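Local coordinates for protein sialidase B (PDB 4XJW) that cleaves terminal sialic acid residues from oligosaccharides, glycoproteins and glycolipids as a glycosyl hydrolase family 33 exo-sialidase of Streptococcus pneumoniae, at residues A[333-338]-A[412-416]; A[602-606]-A[652-658]. The protein carries 1 engineered substitution. All coordinates share one frame; numbering follows the deposited sequence.

Contact 1. Residues A[333-338]-A[412-416]; sequences LKLKKN and LFKVT
The aliphatic chain of Lys337 crosses the ring of Phe413 obliquely. Its CG lies 3.5 Å from Phe413 CE1, and CD and CE follow toward CZ. With CG anti to the backbone N (chi1 -164°) and the chain extended beyond it, the methylenes reach CE1 and CZ. Leu412 lies beside Lys337 and points the same way. On the same face of the sheet as Lys337, Leu335 crosses Phe413 at about a right angle, with its CD1 near the CB of Phe413. The other methyl of Leu335, CD2, is 3.8 Å from Val415 CG1. Leu333 CD2 reaches that same Val415 methyl, so CG1 touches both leucines. The backbones form a short antiparallel pairing. Lys336 and Lys414 are a hydrogen-bonded pair: Lys336 N to Lys414 O and Lys414 N to Lys336 O are both 2.9 Å. Lys337 and Phe413 form the next, non-hydrogen-bonded pair. Asn338 N then bonds to Leu412 O at 2.9 Å. Toward Thr416 water joins the segments. One water accepts the N-H of Thr416; its link to Lys334 O, only 2.5 Å from the water oxygen, is doubtful. A second accepts from Lys334 NZ at 3.2 Å and is hydrogen-bonded to Thr416 OG1. Lys334 NZ also forms a salt bridge with Asp321. The segments belong to strands 330-337 and 413-414 of an antiparallel sheet. Strand 345-347 also pairs with 330-337, and its Tyr345 meets the Phe413 ring edge-to-face, as does Tyr364 of strand 360-366. Tyr420 of strand 420-426 touches Leu333 and Val415.

Contact 2. Residues A[602-606]-A[652-658]; sequences YHYGI and LEINDLT. Engineered in segment 602-606: Gly605 (natural residue Asp).
The end of strand 597-605 lies against a short, weakly bonded helical turn at about 654-657, with Tyr604 and Leu657 CA atoms 5.1 Å apart and no hydrogen bond between the segments. Two tyrosines carry the packing. Thr658 sets its CG2 methyl over the centre of the Tyr602 ring, 3.6 Å from the centroid, in a CH-pi contact. The Tyr604 ring receives Leu657 CD2 over one face, 29° off the ring normal. Asp656 O approaches the same ring obliquely, 3.4 Å from Tyr604 CD1. Tyr604 CG is anti to the backbone N (chi1 170°), which carries the ring toward Leu652, and Tyr604 CE2 lies 3.7 Å from Leu652 CD1. Ile606 CD1 adds a looser contact with the same methyl. The turn is held from within. Glu653 N bonds to Asp656 OD2 at 2.9 Å, and Ile654 O accepts from Leu657 N and, at 3.3 Å, from Thr658 OG1. The tyrosine hydroxyls bond elsewhere, Tyr602 OH to Asp565 and Tyr604 OH to Lys100 N. This is the packing of the C-terminal turn on the outermost strand of a four-stranded antiparallel sheet, consistent with a blade of the sialidase beta-propeller.

Contact 1 and contact 2 lie on opposite sides of the chain's centre. Their own centres are about 52 Å apart, and their nearest atoms are separated by about 38 Å. They follow in series along the chain. Contact 1 pairs two strands of a sheet and is centred about 32 Å from the chain centre. Contact 2 packs the C-terminal turn against a strand without hydrogen bonds between them, about 23 Å from that centre. Both lie away from the annotated catalytic and substrate-binding residues. A bound Optactin molecule is about 14 Å from the side chain of Leu657 in contact 2. That ligand's pocket includes Tyr212, Lys461 and Glu620.

Contact 1. Residues A[333-338]-A[412-416]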
loop_
_atom_site.group_PDB
_atom_site.type_symbol
_atom_site.label_atom_id
_atom_site.label_comp_id
_atom_site.label_asym_id
_atom_site.label_seq_id
_atom_site.Cartn_x
_atom_site.Cartn_y
_atom_site.Cartn_z
ATOM N N LEU A 333 -32.004 -1.435 3.912
ATOM C CA LEU A 333 -31.132 -0.275 4.033
ATOM C C LEU A 333 -31.942 0.970 4.378
ATOM O O LEU A 333 -32.911 1.293 3.685
ATOM C CB LEU A 333 -30.380 -0.067 2.718
ATOM C CG LEU A 333 -29.306 1.020 2.668
ATOM C CD1 LEU A 333 -28.138 0.637 3.556
ATOM C CD2 LEU A 333 -28.845 1.233 1.223
ATOM N N LYS A 334 -31.553 1.647 5.455
ATOM C CA LYS A 334 -32.243 2.857 5.900
ATOM C C LYS A 334 -31.724 4.057 5.133
ATOM O O LYS A 334 -30.542 4.120 4.793
ATOM C CB LYS A 334 -32.057 3.073 7.406
ATOM C CG LYS A 334 -32.668 1.981 8.272
ATOM C CD LYS A 334 -32.508 2.272 9.751
ATOM C CE LYS A 334 -31.057 2.189 10.177
ATOM N NZ LYS A 334 -30.879 2.491 11.617
ATOM N N LEU A 335 -32.616 5.002 4.846
ATOM C CA LEU A 335 -32.225 6.237 4.178
ATOM C C LEU A 335 -32.790 7.460 4.888
ATOM O O LEU A 335 -33.889 7.421 5.446
ATOM C CB LEU A 335 -32.702 6.252 2.728
ATOM C CG LEU A 335 -32.124 5.223 1.757
ATOM C CD1 LEU A 335 -32.846 5.269 0.417
ATOM C CD2 LEU A 335 -30.633 5.445 1.575
ATOM N N LYS A 336 -32.026 8.546 4.847
ATOM C CA LYS A 336 -32.468 9.833 5.364
ATOM C C LYS A 336 -32.623 10.780 4.191
ATOM O O LYS A 336 -31.726 10.898 3.349
ATOM C CB LYS A 336 -31.455 10.393 6.366
ATOM C CG LYS A 336 -31.615 11.888 6.645
ATOM C CD LYS A 336 -30.682 12.349 7.747
ATOM C CE LYS A 336 -31.060 11.703 9.063
ATOM N NZ LYS A 336 -30.162 12.116 10.178
ATOM N N LYS A 337 -33.768 11.449 4.117
ATOM C CA LYS A 337 -34.006 12.377 3.027
ATOM C C LYS A 337 -33.522 13.759 3.437
ATOM O O LYS A 337 -33.589 14.117 4.611
ATOM C CB LYS A 337 -35.489 12.410 2.662
ATOM C CG LYS A 337 -35.759 13.036 1.308
ATOM C CD LYS A 337 -37.248 13.097 0.998
ATOM C CE LYS A 337 -37.497 13.701 -0.378
ATOM N NZ LYS A 337 -38.956 13.851 -0.670
ATOM N N ASN A 338 -33.026 14.535 2.480
ATOM C CA ASN A 338 -32.511 15.861 2.801
ATOM C C ASN A 338 -33.584 16.726 3.461
ATOM O O ASN A 338 -34.715 16.798 2.979
ATOM C CB ASN A 338 -31.967 16.551 1.554
ATOM C CG ASN A 338 -31.091 17.746 1.888
ATOM O OD1 ASN A 338 -30.621 17.897 3.018
ATOM N ND2 ASN A 338 -30.864 18.598 0.902
ATOM N N LEU A 412 -29.819 13.201 -2.342
ATOM C CA LEU A 412 -31.129 13.510 -1.766
ATOM C C LEU A 412 -31.490 12.506 -0.676
ATOM O O LEU A 412 -32.120 12.859 0.321
ATOM C CB LEU A 412 -32.195 13.491 -2.859
ATOM C CG LEU A 412 -33.656 13.736 -2.487
ATOM C CD1 LEU A 412 -33.811 15.075 -1.789
ATOM C CD2 LEU A 412 -34.522 13.683 -3.747
ATOM N N PHE A 413 -31.107 11.249 -0.888
ATOM C CA PHE A 413 -31.275 10.197 0.104
ATOM C C PHE A 413 -29.904 9.665 0.509
ATOM O O PHE A 413 -29.090 9.332 -0.352
ATOM C CB PHE A 413 -32.120 9.056 -0.469
ATOM C CG PHE A 413 -33.567 9.398 -0.624
ATOM C CD1 PHE A 413 -34.423 9.336 0.462
ATOM C CD2 PHE A 413 -34.072 9.769 -1.862
ATOM C CE1 PHE A 413 -35.766 9.651 0.323
ATOM C CE2 PHE A 413 -35.415 10.079 -2.013
ATOM C CZ PHE A 413 -36.260 10.017 -0.918
ATOM N N LYS A 414 -29.651 9.594 1.812
ATOM C CA LYS A 414 -28.335 9.205 2.319
ATOM C C LYS A 414 -28.403 8.019 3.275
ATOM O O LYS A 414 -29.339 7.901 4.070
ATOM C CB LYS A 414 -27.656 10.411 2.985
ATOM C CG LYS A 414 -27.213 11.445 1.957
ATOM C CD LYS A 414 -26.758 12.746 2.596
ATOM C CE LYS A 414 -25.313 12.700 3.026
ATOM N NZ LYS A 414 -24.813 14.076 3.359
ATOM N N VAL A 415 -27.412 7.132 3.187
ATOM C CA VAL A 415 -27.327 5.999 4.099
ATOM C C VAL A 415 -26.782 6.436 5.452
ATOM O O VAL A 415 -26.226 7.528 5.596
ATOM C CB VAL A 415 -26.442 4.872 3.529
ATOM C CG1 VAL A 415 -27.015 4.364 2.220
ATOM C CG2 VAL A 415 -25.021 5.357 3.320
ATOM N N THR A 416 -26.948 5.571 6.444
ATOM C CA THR A 416 -26.392 5.802 7.769
ATOM C C THR A 416 -24.877 5.991 7.680
ATOM O O THR A 416 -24.205 5.241 6.971
ATOM C CB THR A 416 -26.705 4.598 8.682
ATOM O OG1 THR A 416 -28.128 4.425 8.783
ATOM C CG2 THR A 416 -26.111 4.777 10.054
HETATM O O HOH W 1 -28.614 3.273 6.157
HETATM O O HOH W 2 -29.588 5.356 11.045
#

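Contact 2. Residues A[602-606]-A[652-658]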
loop_
_atom_site.group_PDB
_atom_site.type_symbol
_atom_site.label_atom_id
_atom_site.label_comp_id
_atom_site.label_asym_id
_atom_site.label_seq_id
_atom_site.Cartn_x
_atom_site.Cartn_y
_atom_site.Cartn_z
ATOM N N TYR A 602 12.482 -21.805 9.554
ATOM C CA TYR A 602 13.276 -20.936 8.685
ATOM C C TYR A 602 12.757 -19.495 8.709
ATOM O O TYR A 602 11.547 -19.272 8.686
ATOM C CB TYR A 602 13.247 -21.459 7.245
ATOM C CG TYR A 602 13.753 -22.876 7.073
ATOM C CD1 TYR A 602 15.114 -23.149 7.066
ATOM C CD2 TYR A 602 12.869 -23.933 6.886
ATOM C CE1 TYR A 602 15.582 -24.434 6.895
ATOM C CE2 TYR A 602 13.323 -25.221 6.712
ATOM C CZ TYR A 602 14.686 -25.464 6.721
ATOM O OH TYR A 602 15.156 -26.741 6.554
ATOM N N HIS A 603 13.673 -18.529 8.772
ATOM C CA HIS A 603 13.332 -17.104 8.671
ATOM C C HIS A 603 14.110 -16.504 7.503
ATOM O O HIS A 603 15.340 -16.553 7.494
ATOM C CB HIS A 603 13.736 -16.363 9.950
ATOM C CG HIS A 603 12.913 -16.719 11.146
ATOM N ND1 HIS A 603 12.059 -15.822 11.757
ATOM C CD2 HIS A 603 12.822 -17.868 11.859
ATOM C CE1 HIS A 603 11.471 -16.408 12.785
ATOM N NE2 HIS A 603 11.920 -17.648 12.872
ATOM N N TYR A 604 13.406 -15.937 6.523
ATOM C CA TYR A 604 14.071 -15.259 5.411
ATOM C C TYR A 604 13.861 -13.755 5.496
ATOM O O TYR A 604 12.731 -13.285 5.522
ATOM C CB TYR A 604 13.532 -15.753 4.069
ATOM C CG TYR A 604 14.013 -14.919 2.898
ATOM C CD1 TYR A 604 15.304 -15.064 2.394
ATOM C CD2 TYR A 604 13.177 -13.981 2.298
ATOM C CE1 TYR A 604 15.751 -14.290 1.333
ATOM C CE2 TYR A 604 13.610 -13.214 1.241
ATOM C CZ TYR A 604 14.898 -13.370 0.761
ATOM O OH TYR A 604 15.321 -12.596 -0.298
ATOM N N GLY A 605 14.949 -13.002 5.524
ATOM C CA GLY A 605 14.851 -11.544 5.550
ATOM C C GLY A 605 14.609 -10.993 4.145
ATOM O O GLY A 605 15.435 -11.164 3.252
ATOM N N ILE A 606 13.475 -10.325 3.957
ATOM C CA ILE A 606 13.124 -9.734 2.661
ATOM C C ILE A 606 14.137 -8.651 2.253
ATOM O O ILE A 606 14.518 -8.527 1.088
ATOM C CB ILE A 606 11.702 -9.142 2.721
ATOM C CG1 ILE A 606 10.662 -10.251 2.900
ATOM C CG2 ILE A 606 11.396 -8.331 1.459
ATOM C CD1 ILE A 606 10.246 -10.883 1.592
ATOM N N LEU A 652 10.087 -15.262 -5.145
ATOM C CA LEU A 652 11.047 -16.043 -4.373
ATOM C C LEU A 652 10.858 -17.535 -4.611
ATOM O O LEU A 652 9.758 -17.994 -4.945
ATOM C CB LEU A 652 10.911 -15.735 -2.887
ATOM C CG LEU A 652 11.265 -14.306 -2.464
ATOM C CD1 LEU A 652 10.805 -14.043 -1.032
ATOM C CD2 LEU A 652 12.751 -14.076 -2.612
ATOM N N GLU A 653 11.938 -18.294 -4.443
ATOM C CA GLU A 653 11.878 -19.752 -4.486
ATOM C C GLU A 653 12.092 -20.322 -3.086
ATOM O O GLU A 653 12.708 -19.675 -2.240
ATOM C CB GLU A 653 12.937 -20.294 -5.441
ATOM C CG GLU A 653 12.738 -19.855 -6.873
ATOM C CD GLU A 653 13.726 -20.500 -7.821
ATOM O OE1 GLU A 653 13.500 -21.666 -8.211
ATOM O OE2 GLU A 653 14.726 -19.836 -8.163
ATOM N N ILE A 654 11.600 -21.534 -2.840
ATOM C CA ILE A 654 11.720 -22.123 -1.506
ATOM C C ILE A 654 13.175 -22.235 -1.077
ATOM O O ILE A 654 13.514 -21.964 0.076
ATOM C CB ILE A 654 11.021 -23.492 -1.409
ATOM C CG1 ILE A 654 9.525 -23.314 -1.601
ATOM C CG2 ILE A 654 11.292 -24.138 -0.063
ATOM C CD1 ILE A 654 8.901 -22.348 -0.603
ATOM N N ASN A 655 14.047 -22.587 -2.018
ATOM C CA ASN A 655 15.470 -22.663 -1.709
ATOM C C ASN A 655 16.060 -21.324 -1.235
ATOM O O ASN A 655 17.034 -21.310 -0.490
ATOM C CB ASN A 655 16.267 -23.251 -2.879
ATOM C CG ASN A 655 16.053 -24.754 -3.033
ATOM O OD1 ASN A 655 15.453 -25.403 -2.174
ATOM N ND2 ASN A 655 16.560 -25.315 -4.125
ATOM N N ASP A 656 15.465 -20.205 -1.649
ATOM C CA ASP A 656 15.928 -18.901 -1.168
ATOM C C ASP A 656 15.606 -18.744 0.305
ATOM O O ASP A 656 16.300 -18.029 1.037
ATOM C CB ASP A 656 15.256 -17.758 -1.923
ATOM C CG ASP A 656 15.600 -17.744 -3.391
ATOM O OD1 ASP A 656 16.784 -17.964 -3.726
ATOM O OD2 ASP A 656 14.678 -17.516 -4.214
ATOM N N LEU A 657 14.537 -19.407 0.736
ATOM C CA LEU A 657 14.020 -19.188 2.083
ATOM C C LEU A 657 14.705 -20.082 3.103
ATOM O O LEU A 657 14.783 -19.746 4.282
ATOM C CB LEU A 657 12.510 -19.417 2.121
ATOM C CG LEU A 657 11.664 -18.716 1.057
ATOM C CD1 LEU A 657 10.197 -18.846 1.379
ATOM C CD2 LEU A 657 12.060 -17.243 0.932
ATOM N N THR A 658 15.196 -21.225 2.643
ATOM C CA THR A 658 15.723 -22.238 3.541
ATOM C C THR A 658 17.245 -22.265 3.510
ATOM O O THR A 658 17.882 -22.739 4.447
ATOM C CB THR A 658 15.165 -23.624 3.175
ATOM O OG1 THR A 658 15.483 -23.922 1.812
ATOM C CG2 THR A 658 13.658 -23.640 3.327
#